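Local coordinates for protein putative sugar isomerase (Parabacteroides distasonis, PDB 3LMZ) that is of unproven function but probably acts as a sugar isomerase or a related enzyme built on a xylose isomerase-like TIM barrel, at residues K86-I91 / Y112-Y117; R93-A98 / K120-Y125; K104-V109 / F127-H132; I131-P136 / I158-D163. All blocks are in the same frame, centred on the assembly; numbering follows the deposited sequence. Where two conformers were deposited one is given.

In the fold
The four contacts follow one sector of the TIM barrel from its outer helices to its inner strands. Contacts 1 and 2 are two stations along the same helix pair, 88-101 and 115-125, with centres about 11 Å apart; Ile91 CG2 meets Lys121 CG at 3.9 Å where they join. Beneath contact 2, about 10 Å away between centres, lies contact 3, the pairing of strands 105-110 and 128-132, and Phe95 CD2 reaches Ile106 CD1 at 3.7 Å. Contact 4 adds strand 158-163 and shares Ile131 and His132 with contact 3. There the sheet reaches a pocket where His132 and His134 hydrogen-bond a citrate, probably from the crystallisation liquor.

Contact 1. Residues K86-I91 / Y112-Y117; sequences KSEEEI and YELLPY
Tyr117 turns CG away from its own backbone N (chi1 -162°), and the phenol ring reaches across to helix 88-101, while Glu88, extended beyond CG, lays its side chain over one face of that ring. Glu88 CG sits almost squarely above the ring centroid of Tyr117, 3.7 Å from it, in a CH-pi contact. The carboxylate continues over the CD1-CE1 side of the ring, its plane only 6° from the ring plane, and Glu88 OE1 comes to 3.6 Å from Tyr117 CE1. Ile91 approaches the same ring from its edge: CB lies in the ring plane and CD1 is 3.8 Å from Tyr117 CD2. That methyl also rests against Leu114, with Ile91 CD1 3.8 Å from Leu114 CB. Leu114 in turn pushes its CD1 against the backbone just ahead of the helix, 3.4 Å from Ser87 N. This turn is well fixed from its own side: Ser87 OG caps the helix by accepting from Glu90 N, and Glu90 takes Lys86 N on OE1 and Lys86 NZ on OE2, the latter a salt bridge. The Tyr117 hydroxyl finds its partner in Asp92 of helix 88-101, one turn after Glu88. The contact is a surface one, joining the N-terminal ends of two neighbouring outer helices of the barrel, 88-101 and 115-125; Ile91 also touches Val118 and Lys121 of helix 115-125, and Leu115 packs toward Tyr141 and Leu154.

Contact 2. Residues R93-A98 / K120-Y125; sequences RAFDYA and KKVKEY
Phe95 meets Lys121, Val122 and Tyr125 through CH-pi and aromatic contacts. Lys121 CB stands over the centre of the Phe95 ring, 3.5 Å from the centroid and almost on the ring normal. Farther along helix 120-125, the roles change: Phe95 offers its own CB to one face of Tyr125, 3.9 Å from that ring's centroid and displaced toward the rim. The two aromatic rings meet obliquely, with planes at 49°, and Phe95 CD2 lies 3.7 Å from Tyr125 CD1. Phe95 CG is anti to the carbonyl carbon (chi1 -87°), which carries the ring into the space between the helices.

Among the apolar contacts, Phe95 CZ touches Val122 CG1 at 4.0 Å. These helices belong to the outer layer of the TIM barrel, successive in the chain and separated by strand 105-110; the two short segments run nearly parallel, at 25°, with their axes 11.0 Å apart. Phe95 also reaches the layer below, packing on Ile106 and Tyr129 of the strands and on Phe127 in the loop before strand 128-132. A serine in place of Phe95 would probably open a gap between the helices and leave Lys121 CB without a ring face to lie on.

The charged groups lie beyond this hydrophobic packing. Lys121 bends at chi2, and its NZ forms a salt bridge with Glu124 OE1 at 2.9 Å; a second partner is Asp92 on the facing helix.

Contact 3. Residues K104-V109 / F127-H132; sequences KLIVGV and FHYAIH
Strands 105-109 and 128-132 are the two parallel strands of a beta-alpha-beta unit whose crossover is helix 115-125, and five backbone hydrogen bonds hold them together. From one end to the other, Lys104 O accepts from His128 N, His128 O from Ile106 N, Ile106 O from Ala130 N at 2.8 Å, Ala130 O from Gly108 N, and Gly108 O from His132 N. Short CA-H...O contacts fill in between, among them Tyr129 CA to Ile106 O at 3.2 Å.

On the helix-facing side, Ile106 splits its branches: CG2 meets Tyr129 CE2 at 3.9 Å and CD1 meets Phe127 CD2 at 3.9 Å. Tyr129 CG is anti to the backbone N (chi1 -170°), which swings the ring across to Gly108, with the hydroxyl 3.5 Å from Gly108 CA. The absence of a side chain at Gly108 leaves room for that oxygen, which is buried and has no hydrogen-bonding partner in the model. On the other face Leu105 CD1 lies 4.2 Å from Ala130 CB, and a water sits in the ring plane of His128, 3.0 Å from ND1. Such paired parallel strands, with helices packed outside, form the wall of a TIM barrel.

Contact 4. Residues I131-P136 / I158-D163; sequences IHLHGP and IGMCLD
Asp163 OD2 is gripped by His132 NE2 at 2.6 Å and by Lys191, which adds a salt bridge. The imidazole N-H arrives on the anti lone pair of OD2, and the carboxylate lies 21° from the ring plane, close to coplanar. Both residues have CG anti to the backbone N (chi1 -169° for His132, -174° for Asp163), which brings the imidazole and the carboxylate within bonding distance of each other. Asp163 OD1 caps the following helix through His166 N. With ND1 of His132 bonded to a bound citrate, probably from the crystallisation liquor, both ring nitrogens are engaged and the ring's rotation is fixed. A leucine in place of His132 would probably leave Asp163 OD2 without its imidazole donor and the citrate without one of its hydrogen bonds.

Cys161 SG lies obliquely to the imidazole, 3.9 Å from His132 CD2. Behind this polar group the strands run parallel, and within these segments the backbone bonds are both made by Ile131, whose N donates to Gly159 O and whose O accepts from Cys161 N, each at 2.8 Å. Leu133 then turns away from the pairing and fits along the other strand, its CD2 4.0 Å from Leu162 CD1 and its CD1 3.7 Å from Asp163 O. Polar side chains gathered at the C-terminal ends of the strands, here with His134 also holding the citrate, mark the usual place of the active site in a TIM barrel.

Contact 1. Residues K86-I91 / Y112-Y117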
loop_
_atom_site.group_PDB
_atom_site.type_symbol
_atom_site.label_atom_id
_atom_site.label_comp_id
_atom_site.label_asym_id
_atom_site.label_seq_id
_atom_site.Cartn_x
_atom_site.Cartn_y
_atom_site.Cartn_z
ATOM N N LYS A 86 20.677 -6.082 30.011
ATOM C CA LYS A 86 21.067 -7.291 30.760
ATOM C C LYS A 86 21.803 -6.968 32.081
ATOM O O LYS A 86 22.296 -7.880 32.744
ATOM C CB LYS A 86 21.917 -8.208 29.904
ATOM C CG LYS A 86 23.284 -7.619 29.540
ATOM C CD LYS A 86 24.104 -8.649 28.681
ATOM C CE LYS A 86 25.346 -8.039 28.015
ATOM N NZ LYS A 86 25.054 -6.911 27.089
ATOM N N SER A 87 21.892 -5.699 32.442
ATOM C CA SER A 87 22.493 -5.308 33.706
ATOM C C SER A 87 21.901 -3.998 34.178
ATOM O O SER A 87 21.333 -3.226 33.364
ATOM C CB SER A 87 23.997 -5.129 33.472
ATOM O OG SER A 87 24.231 -3.943 32.746
ATOM N N GLU A 88 22.081 -3.702 35.462
ATOM C CA GLU A 88 21.564 -2.465 36.011
ATOM C C GLU A 88 22.224 -1.272 35.299
ATOM O O GLU A 88 21.580 -0.241 35.090
ATOM C CB GLU A 88 21.896 -2.369 37.517
ATOM C CG GLU A 88 21.084 -3.302 38.322
ATOM C CD GLU A 88 21.262 -3.098 39.841
ATOM O OE1 GLU A 88 22.041 -2.214 40.271
ATOM O OE2 GLU A 88 20.578 -3.825 40.569
ATOM N N GLU A 89 23.516 -1.389 34.986
ATOM C CA GLU A 89 24.218 -0.299 34.280
ATOM C C GLU A 89 23.552 -0.006 32.914
ATOM O O GLU A 89 23.388 1.159 32.531
ATOM C CB GLU A 89 25.701 -0.617 34.056
ATOM C CG GLU A 89 26.495 0.547 33.458
ATOM C CD GLU A 89 27.572 0.097 32.477
ATOM O OE1 GLU A 89 28.690 -0.263 32.933
ATOM O OE2 GLU A 89 27.290 0.113 31.248
ATOM N N GLU A 90 23.187 -1.044 32.169
ATOM C CA GLU A 90 22.528 -0.808 30.883
ATOM C C GLU A 90 21.198 -0.099 31.080
ATOM O O GLU A 90 20.795 0.697 30.241
ATOM C CB GLU A 90 22.363 -2.144 30.122
ATOM C CG GLU A 90 23.707 -2.652 29.582
ATOM C CD GLU A 90 23.601 -3.966 28.790
ATOM O OE1 GLU A 90 22.478 -4.445 28.513
ATOM O OE2 GLU A 90 24.679 -4.496 28.384
ATOM N N ILE A 91 20.484 -0.472 32.134
ATOM C CA ILE A 91 19.209 0.157 32.441
ATOM C C ILE A 91 19.465 1.638 32.759
ATOM O O ILE A 91 18.762 2.543 32.316
ATOM C CB ILE A 91 18.451 -0.565 33.514
ATOM C CG1 ILE A 91 18.167 -2.000 33.071
ATOM C CG2 ILE A 91 17.121 0.218 33.849
ATOM C CD1 ILE A 91 17.610 -2.877 34.175
ATOM N N TYR A 112 14.528 -10.909 33.039
ATOM C CA TYR A 112 13.441 -11.004 34.053
ATOM C C TYR A 112 13.882 -10.526 35.427
ATOM O O TYR A 112 13.137 -9.868 36.115
ATOM C CB TYR A 112 12.974 -12.474 34.233
ATOM C CG TYR A 112 12.103 -13.039 33.130
ATOM C CD1 TYR A 112 10.964 -12.412 32.698
ATOM C CD2 TYR A 112 12.366 -14.303 32.601
ATOM C CE1 TYR A 112 10.197 -12.929 31.688
ATOM C CE2 TYR A 112 11.558 -14.859 31.598
ATOM C CZ TYR A 112 10.473 -14.155 31.141
ATOM O OH TYR A 112 9.618 -14.626 30.144
ATOM N N GLU A 113 15.081 -10.901 35.826
ATOM C CA GLU A 113 15.545 -10.571 37.183
ATOM C C GLU A 113 15.754 -9.096 37.396
ATOM O O GLU A 113 15.960 -8.648 38.530
ATOM C CB GLU A 113 16.819 -11.367 37.550
ATOM C CG GLU A 113 18.100 -11.007 36.852
ATOM C CD GLU A 113 18.294 -11.634 35.456
ATOM O OE1 GLU A 113 17.397 -12.378 34.941
ATOM O OE2 GLU A 113 19.406 -11.377 34.874
ATOM N N LEU A 114 15.787 -8.341 36.313
ATOM C CA LEU A 114 15.943 -6.896 36.345
ATOM C C LEU A 114 14.660 -6.099 36.372
ATOM O O LEU A 114 14.707 -4.857 36.459
ATOM C CB LEU A 114 16.831 -6.405 35.197
ATOM C CG LEU A 114 18.261 -6.936 35.181
ATOM C CD1 LEU A 114 18.977 -6.568 33.883
ATOM C CD2 LEU A 114 19.031 -6.459 36.433
ATOM N N LEU A 115 13.503 -6.765 36.336
ATOM C CA LEU A 115 12.234 -6.065 36.411
ATOM C C LEU A 115 12.061 -5.187 37.664
ATOM O O LEU A 115 11.575 -4.051 37.583
ATOM C CB LEU A 115 11.085 -7.042 36.249
ATOM C CG LEU A 115 10.902 -7.522 34.784
ATOM C CD1 LEU A 115 9.959 -8.707 34.757
ATOM C CD2 LEU A 115 10.461 -6.452 33.844
ATOM N N PRO A 116 12.514 -5.661 38.842
ATOM C CA PRO A 116 12.466 -4.746 39.999
ATOM C C PRO A 116 13.268 -3.444 39.804
ATOM O O PRO A 116 12.876 -2.351 40.227
ATOM C CB PRO A 116 13.060 -5.595 41.125
ATOM C CG PRO A 116 12.765 -7.020 40.703
ATOM C CD PRO A 116 12.914 -7.046 39.201
ATOM N N TYR A 117 14.414 -3.539 39.127
ATOM C CA TYR A 117 15.191 -2.347 38.843
ATOM C C TYR A 117 14.505 -1.426 37.832
ATOM O O TYR A 117 14.519 -0.202 37.965
ATOM C CB TYR A 117 16.599 -2.753 38.388
ATOM C CG TYR A 117 17.600 -1.611 38.494
ATOM C CD1 TYR A 117 18.100 -1.244 39.722
ATOM C CD2 TYR A 117 18.071 -0.948 37.383
ATOM C CE1 TYR A 117 19.010 -0.221 39.880
ATOM C CE2 TYR A 117 18.984 0.115 37.505
ATOM C CZ TYR A 117 19.484 0.434 38.772
ATOM O OH TYR A 117 20.379 1.494 38.949
#

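Contact 2. Residues R93-A98 / K120-Y125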
loop_
_atom_site.group_PDB
_atom_site.type_symbol
_atom_site.label_atom_id
_atom_site.label_comp_id
_atom_site.label_asym_id
_atom_site.label_seq_id
_atom_site.Cartn_x
_atom_site.Cartn_y
_atom_site.Cartn_z
ATOM N N ARG A 93 21.919 3.518 31.838
ATOM C CA ARG A 93 22.270 4.210 30.602
ATOM C C ARG A 93 21.058 4.463 29.689
ATOM O O ARG A 93 20.939 5.551 29.077
ATOM C CB ARG A 93 23.378 3.493 29.861
ATOM C CG ARG A 93 24.683 3.667 30.592
ATOM C CD ARG A 93 25.800 2.947 29.969
ATOM N NE ARG A 93 27.023 3.206 30.715
ATOM C CZ ARG A 93 28.203 2.685 30.411
ATOM N NH1 ARG A 93 28.321 1.874 29.363
ATOM N NH2 ARG A 93 29.266 2.975 31.163
ATOM N N ALA A 94 20.137 3.491 29.627
ATOM C CA ALA A 94 18.952 3.647 28.758
ATOM C C ALA A 94 17.993 4.744 29.242
ATOM O O ALA A 94 17.471 5.483 28.451
ATOM C CB ALA A 94 18.218 2.299 28.648
ATOM N N PHE A 95 17.798 4.825 30.561
ATOM C CA PHE A 95 16.898 5.831 31.111
ATOM C C PHE A 95 17.550 7.210 30.919
ATOM O O PHE A 95 16.857 8.160 30.571
ATOM C CB PHE A 95 16.536 5.507 32.575
ATOM C CG PHE A 95 15.367 4.613 32.717
ATOM C CD1 PHE A 95 15.511 3.265 32.523
ATOM C CD2 PHE A 95 14.112 5.108 32.985
ATOM C CE1 PHE A 95 14.417 2.421 32.652
ATOM C CE2 PHE A 95 13.013 4.286 33.125
ATOM C CZ PHE A 95 13.173 2.917 32.934
ATOM N N ASP A 96 18.843 7.329 31.170
ATOM C CA ASP A 96 19.468 8.641 30.996
ATOM C C ASP A 96 19.410 9.072 29.511
ATOM O O ASP A 96 19.051 10.207 29.183
ATOM C CB ASP A 96 20.897 8.635 31.543
ATOM C CG ASP A 96 21.594 9.950 31.334
ATOM O OD1 ASP A 96 21.066 10.999 31.740
ATOM O OD2 ASP A 96 22.677 9.918 30.722
ATOM N N TYR A 97 19.661 8.126 28.609
ATOM C CA TYR A 97 19.544 8.395 27.168
ATOM C C TYR A 97 18.131 8.861 26.796
ATOM O O TYR A 97 17.948 9.910 26.163
ATOM C CB TYR A 97 19.924 7.128 26.450
ATOM C CG TYR A 97 19.573 7.041 24.962
ATOM C CD1 TYR A 97 20.296 7.737 24.001
ATOM C CD2 TYR A 97 18.658 6.086 24.527
ATOM C CE1 TYR A 97 20.046 7.544 22.634
ATOM C CE2 TYR A 97 18.378 5.881 23.157
ATOM C CZ TYR A 97 19.072 6.577 22.222
ATOM O OH TYR A 97 18.837 6.278 20.895
ATOM N N ALA A 98 17.097 8.156 27.292
ATOM C CA ALA A 98 15.746 8.617 27.014
ATOM C C ALA A 98 15.508 10.081 27.449
ATOM O O ALA A 98 14.904 10.867 26.768
ATOM C CB ALA A 98 14.730 7.712 27.615
ATOM N N LYS A 120 12.068 0.541 39.846
ATOM C CA LYS A 120 12.766 1.650 40.503
ATOM C C LYS A 120 12.991 2.814 39.530
ATOM O O LYS A 120 12.756 4.001 39.854
ATOM C CB LYS A 120 14.142 1.161 41.040
ATOM C CG LYS A 120 14.883 2.138 41.863
ATOM C CD LYS A 120 16.311 1.648 42.187
ATOM C CE LYS A 120 16.488 1.308 43.576
ATOM N NZ LYS A 120 17.913 0.907 43.833
ATOM N N LYS A 121 13.387 2.512 38.284
ATOM C CA LYS A 121 13.740 3.551 37.325
ATOM C C LYS A 121 12.499 4.266 36.738
ATOM O O LYS A 121 12.532 5.498 36.612
ATOM C CB LYS A 121 14.648 2.969 36.222
ATOM C CG LYS A 121 16.082 2.691 36.729
ATOM C CD LYS A 121 16.871 4.008 36.829
ATOM C CE LYS A 121 18.182 3.905 37.550
ATOM N NZ LYS A 121 18.949 5.214 37.418
ATOM N N VAL A 122 11.393 3.547 36.545
ATOM C CA VAL A 122 10.215 4.237 36.087
ATOM C C VAL A 122 9.735 5.190 37.171
ATOM O O VAL A 122 9.225 6.267 36.819
ATOM C CB VAL A 122 9.016 3.349 35.560
ATOM C CG1 VAL A 122 9.413 2.498 34.351
ATOM C CG2 VAL A 122 8.445 2.450 36.611
ATOM N N LYS A 123 9.921 4.876 38.470
ATOM C CA LYS A 123 9.561 5.805 39.550
ATOM C C LYS A 123 10.460 7.038 39.569
ATOM O O LYS A 123 10.006 8.147 39.784
ATOM C CB LYS A 123 9.637 5.066 40.885
ATOM C CG LYS A 123 8.487 4.081 41.073
ATOM C CD LYS A 123 8.641 3.264 42.366
ATOM C CE LYS A 123 7.363 2.564 42.791
ATOM N NZ LYS A 123 6.805 1.542 41.795
ATOM N N GLU A 124 11.751 6.825 39.340
ATOM C CA GLU A 124 12.729 7.885 39.365
ATOM C C GLU A 124 12.500 8.880 38.241
ATOM O O GLU A 124 12.621 10.108 38.422
ATOM C CB GLU A 124 14.135 7.288 39.278
ATOM C CG GLU A 124 15.217 8.327 39.207
ATOM C CD GLU A 124 16.611 7.796 39.030
ATOM O OE1 GLU A 124 16.790 6.568 38.879
ATOM O OE2 GLU A 124 17.566 8.624 39.012
ATOM N N TYR A 125 12.167 8.408 37.047
ATOM C CA TYR A 125 12.113 9.225 35.837
ATOM C C TYR A 125 10.689 9.594 35.391
ATOM O O TYR A 125 10.509 10.506 34.578
ATOM C CB TYR A 125 12.813 8.538 34.668
ATOM C CG TYR A 125 14.287 8.598 34.711
ATOM C CD1 TYR A 125 14.992 7.718 35.518
ATOM C CD2 TYR A 125 14.999 9.531 33.979
ATOM C CE1 TYR A 125 16.366 7.776 35.601
ATOM C CE2 TYR A 125 16.376 9.597 34.021
ATOM C CZ TYR A 125 17.070 8.725 34.848
ATOM O OH TYR A 125 18.442 8.803 34.921
#

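Contact 3. Residues K104-V109 / F127-H132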
loop_
_atom_site.group_PDB
_atom_site.type_symbol
_atom_site.label_atom_id
_atom_site.label_comp_id
_atom_site.label_asym_id
_atom_site.label_seq_id
_atom_site.Cartn_x
_atom_site.Cartn_y
_atom_site.Cartn_z
ATOM N N LYS A 104 9.476 10.008 26.745
ATOM C CA LYS A 104 8.961 9.506 28.022
ATOM C C LYS A 104 8.523 8.055 27.920
ATOM O O LYS A 104 7.820 7.566 28.827
ATOM C CB LYS A 104 7.848 10.402 28.544
ATOM C CG LYS A 104 8.390 11.800 28.716
ATOM C CD LYS A 104 7.613 12.658 29.630
ATOM C CE LYS A 104 8.305 14.066 29.684
ATOM N NZ LYS A 104 9.056 14.457 28.399
ATOM N N LEU A 105 8.895 7.407 26.809
ATOM C CA LEU A 105 8.547 5.995 26.549
ATOM C C LEU A 105 9.813 5.300 26.042
ATOM O O LEU A 105 10.487 5.723 25.085
ATOM C CB LEU A 105 7.446 5.879 25.472
ATOM C CG LEU A 105 7.059 4.475 24.995
ATOM C CD1 LEU A 105 6.602 3.620 26.126
ATOM C CD2 LEU A 105 5.981 4.553 23.839
ATOM N N ILE A 106 10.108 4.204 26.729
ATOM C CA ILE A 106 11.237 3.340 26.435
ATOM C C ILE A 106 10.676 1.948 26.088
ATOM O O ILE A 106 9.869 1.397 26.832
ATOM C CB ILE A 106 12.188 3.184 27.648
ATOM C CG1 ILE A 106 12.810 4.519 28.020
ATOM C CG2 ILE A 106 13.253 2.104 27.386
ATOM C CD1 ILE A 106 13.686 4.483 29.353
ATOM N N VAL A 107 11.041 1.449 24.907
ATOM C CA VAL A 107 10.751 0.077 24.484
ATOM C C VAL A 107 12.021 -0.725 24.825
ATOM O O VAL A 107 13.141 -0.416 24.415
ATOM C CB VAL A 107 10.347 0.011 23.009
ATOM C CG1 VAL A 107 9.910 -1.441 22.670
ATOM C CG2 VAL A 107 9.194 1.042 22.706
ATOM N N GLY A 108 11.843 -1.759 25.654
ATOM C CA GLY A 108 12.969 -2.495 26.240
ATOM C C GLY A 108 12.807 -3.998 26.233
ATOM O O GLY A 108 11.686 -4.513 26.052
ATOM N N VAL A 109 13.941 -4.676 26.396
ATOM C CA VAL A 109 13.944 -6.089 26.655
ATOM C C VAL A 109 14.857 -6.336 27.850
ATOM O O VAL A 109 16.036 -6.611 27.677
ATOM C CB VAL A 109 14.362 -6.894 25.411
ATOM C CG1 VAL A 109 14.188 -8.417 25.638
ATOM C CG2 VAL A 109 13.541 -6.418 24.193
ATOM N N PHE A 127 8.696 7.641 33.487
ATOM C CA PHE A 127 8.591 7.182 32.107
ATOM C C PHE A 127 7.747 5.884 32.060
ATOM O O PHE A 127 7.660 5.156 33.060
ATOM C CB PHE A 127 9.988 6.823 31.506
ATOM C CG PHE A 127 10.929 7.982 31.345
ATOM C CD1 PHE A 127 10.516 9.284 31.343
ATOM C CD2 PHE A 127 12.283 7.708 31.111
ATOM C CE1 PHE A 127 11.421 10.335 31.158
ATOM C CE2 PHE A 127 13.177 8.737 30.912
ATOM C CZ PHE A 127 12.755 10.028 30.924
ATOM N N HIS A 128 7.103 5.648 30.922
ATOM C CA HIS A 128 6.528 4.354 30.617
ATOM C C HIS A 128 7.613 3.495 29.963
ATOM O O HIS A 128 8.527 3.978 29.292
ATOM C CB HIS A 128 5.306 4.499 29.733
ATOM C CG HIS A 128 4.066 4.950 30.460
ATOM N ND1 HIS A 128 3.893 6.260 30.868
ATOM C CD2 HIS A 128 2.960 4.277 30.847
ATOM C CE1 HIS A 128 2.715 6.367 31.466
ATOM N NE2 HIS A 128 2.121 5.182 31.445
ATOM N N TYR A 129 7.496 2.188 30.171
ATOM C CA TYR A 129 8.435 1.198 29.730
ATOM C C TYR A 129 7.656 0.027 29.123
ATOM O O TYR A 129 6.846 -0.603 29.803
ATOM C CB TYR A 129 9.271 0.696 30.910
ATOM C CG TYR A 129 10.445 -0.163 30.544
ATOM C CD1 TYR A 129 10.259 -1.507 30.233
ATOM C CD2 TYR A 129 11.751 0.306 30.550
ATOM C CE1 TYR A 129 11.329 -2.323 29.909
ATOM C CE2 TYR A 129 12.815 -0.492 30.232
ATOM C CZ TYR A 129 12.612 -1.815 29.960
ATOM O OH TYR A 129 13.686 -2.612 29.647
ATOM N N ALA A 130 7.872 -0.225 27.833
ATOM C CA ALA A 130 7.113 -1.198 27.060
ATOM C C ALA A 130 8.046 -2.347 26.674
ATOM O O ALA A 130 8.958 -2.140 25.903
ATOM C CB ALA A 130 6.529 -0.553 25.791
ATOM N N ILE A 131 7.801 -3.529 27.223
ATOM C CA ILE A 131 8.625 -4.727 26.972
ATOM C C ILE A 131 8.212 -5.340 25.608
ATOM O O ILE A 131 7.025 -5.660 25.376
ATOM C CB ILE A 131 8.463 -5.789 28.079
ATOM C CG1 ILE A 131 8.953 -5.244 29.421
ATOM C CG2 ILE A 131 9.212 -7.073 27.670
ATOM C CD1 ILE A 131 8.509 -5.987 30.621
ATOM N N HIS A 132 9.197 -5.511 24.710
ATOM C CA HIS A 132 8.909 -6.093 23.374
ATOM C C HIS A 132 8.848 -7.616 23.436
ATOM O O HIS A 132 9.879 -8.264 23.517
ATOM C CB HIS A 132 9.923 -5.636 22.302
ATOM C CG HIS A 132 9.493 -6.006 20.920
ATOM N ND1 HIS A 132 10.360 -6.229 19.877
ATOM C CD2 HIS A 132 8.250 -6.215 20.414
ATOM C CE1 HIS A 132 9.676 -6.561 18.793
ATOM N NE2 HIS A 132 8.388 -6.568 19.083
HETATM O O HOH W 1 5.581 8.725 31.187
#

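Contact 4. Residues I131-P136 / I158-D163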
loop_
_atom_site.group_PDB
_atom_site.type_symbol
_atom_site.label_atom_id
_atom_site.label_comp_id
_atom_site.label_asym_id
_atom_site.label_seq_id
_atom_site.Cartn_x
_atom_site.Cartn_y
_atom_site.Cartn_z
ATOM N N ILE A 131 7.801 -3.529 27.223
ATOM C CA ILE A 131 8.625 -4.727 26.972
ATOM C C ILE A 131 8.212 -5.340 25.608
ATOM O O ILE A 131 7.025 -5.660 25.376
ATOM C CB ILE A 131 8.463 -5.789 28.079
ATOM C CG1 ILE A 131 8.953 -5.244 29.421
ATOM C CG2 ILE A 131 9.212 -7.073 27.670
ATOM C CD1 ILE A 131 8.509 -5.987 30.621
ATOM N N HIS A 132 9.197 -5.511 24.710
ATOM C CA HIS A 132 8.909 -6.093 23.374
ATOM C C HIS A 132 8.848 -7.616 23.436
ATOM O O HIS A 132 9.879 -8.264 23.517
ATOM C CB HIS A 132 9.923 -5.636 22.302
ATOM C CG HIS A 132 9.493 -6.006 20.920
ATOM N ND1 HIS A 132 10.360 -6.229 19.877
ATOM C CD2 HIS A 132 8.250 -6.215 20.414
ATOM C CE1 HIS A 132 9.676 -6.561 18.793
ATOM N NE2 HIS A 132 8.388 -6.568 19.083
ATOM N N LEU A 133 7.639 -8.144 23.270
ATOM C CA LEU A 133 7.435 -9.603 23.235
ATOM C C LEU A 133 7.921 -10.128 21.898
ATOM O O LEU A 133 7.899 -9.434 20.907
ATOM C CB LEU A 133 5.990 -9.950 23.546
ATOM C CG LEU A 133 4.942 -9.564 22.495
ATOM C CD1 LEU A 133 4.745 -10.689 21.435
ATOM C CD2 LEU A 133 3.548 -9.146 23.073
ATOM N N HIS A 134 8.356 -11.399 21.896
ATOM C CA HIS A 134 9.244 -11.921 20.856
ATOM C C HIS A 134 8.844 -13.195 20.157
ATOM O O HIS A 134 9.544 -13.580 19.215
ATOM C CB HIS A 134 10.644 -12.092 21.418
ATOM C CG HIS A 134 11.384 -10.806 21.524
ATOM N ND1 HIS A 134 12.177 -10.499 22.602
ATOM C CD2 HIS A 134 11.477 -9.758 20.663
ATOM C CE1 HIS A 134 12.698 -9.291 22.418
ATOM N NE2 HIS A 134 12.311 -8.830 21.240
ATOM N N GLY A 135 7.730 -13.791 20.544
ATOM C CA GLY A 135 7.212 -14.979 19.876
ATOM C C GLY A 135 7.904 -16.262 20.257
ATOM O O GLY A 135 8.735 -16.322 21.172
ATOM N N PRO A 136 7.515 -17.329 19.576
ATOM C CA PRO A 136 7.841 -18.663 20.019
ATOM C C PRO A 136 9.291 -19.066 19.854
ATOM O O PRO A 136 9.648 -20.073 20.465
ATOM C CB PRO A 136 6.962 -19.556 19.151
ATOM C CG PRO A 136 6.766 -18.772 17.888
ATOM C CD PRO A 136 6.679 -17.328 18.376
ATOM N N ILE A 158 4.957 0.079 33.728
ATOM C CA ILE A 158 5.620 -1.009 33.071
ATOM C C ILE A 158 4.585 -1.886 32.371
ATOM O O ILE A 158 3.622 -2.336 32.946
ATOM C CB ILE A 158 6.427 -1.872 34.020
ATOM C CG1 ILE A 158 7.416 -1.043 34.842
ATOM C CG2 ILE A 158 7.145 -2.918 33.198
ATOM C CD1 ILE A 158 8.156 -1.826 35.967
ATOM N N GLY A 159 4.769 -2.067 31.069
ATOM C CA GLY A 159 3.878 -2.917 30.280
ATOM C C GLY A 159 4.589 -3.547 29.096
ATOM O O GLY A 159 5.761 -3.873 29.159
HETATM N N MSE A 160 3.848 -3.605 28.007
HETATM C CA MSE A 160 4.265 -4.288 26.781
HETATM C C MSE A 160 4.195 -3.398 25.557
HETATM O O MSE A 160 3.407 -2.451 25.471
HETATM C CB MSE A 160 3.423 -5.565 26.512
HETATM C CG MSE A 160 1.973 -5.315 26.082
HETATM SE SE MSE A 160 1.020 -6.973 25.978
HETATM C CE MSE A 160 0.837 -7.259 27.859
ATOM N N CYS A 161 5.099 -3.740 24.613
ATOM C CA CYS A 161 5.018 -3.399 23.187
ATOM C C CYS A 161 4.355 -4.637 22.589
ATOM O O CYS A 161 4.963 -5.726 22.456
ATOM C CB CYS A 161 6.419 -3.123 22.586
ATOM S SG CYS A 161 6.225 -2.959 20.822
ATOM N N LEU A 162 3.054 -4.471 22.340
ATOM C CA LEU A 162 2.245 -5.583 21.835
ATOM C C LEU A 162 2.649 -5.778 20.390
ATOM O O LEU A 162 2.295 -4.998 19.511
ATOM C CB LEU A 162 0.738 -5.349 21.930
ATOM C CG LEU A 162 -0.141 -6.388 21.251
ATOM C CD1 LEU A 162 0.058 -7.748 21.832
ATOM C CD2 LEU A 162 -1.567 -5.916 21.324
ATOM N N ASP A 163 3.332 -6.882 20.122
ATOM C CA ASP A 163 3.756 -7.228 18.752
ATOM C C ASP A 163 2.715 -8.233 18.253
ATOM O O ASP A 163 2.674 -9.399 18.643
ATOM C CB ASP A 163 5.172 -7.806 18.772
ATOM C CG ASP A 163 5.738 -8.048 17.366
ATOM O OD1 ASP A 163 4.990 -8.666 16.558
ATOM O OD2 ASP A 163 6.895 -7.545 17.142
#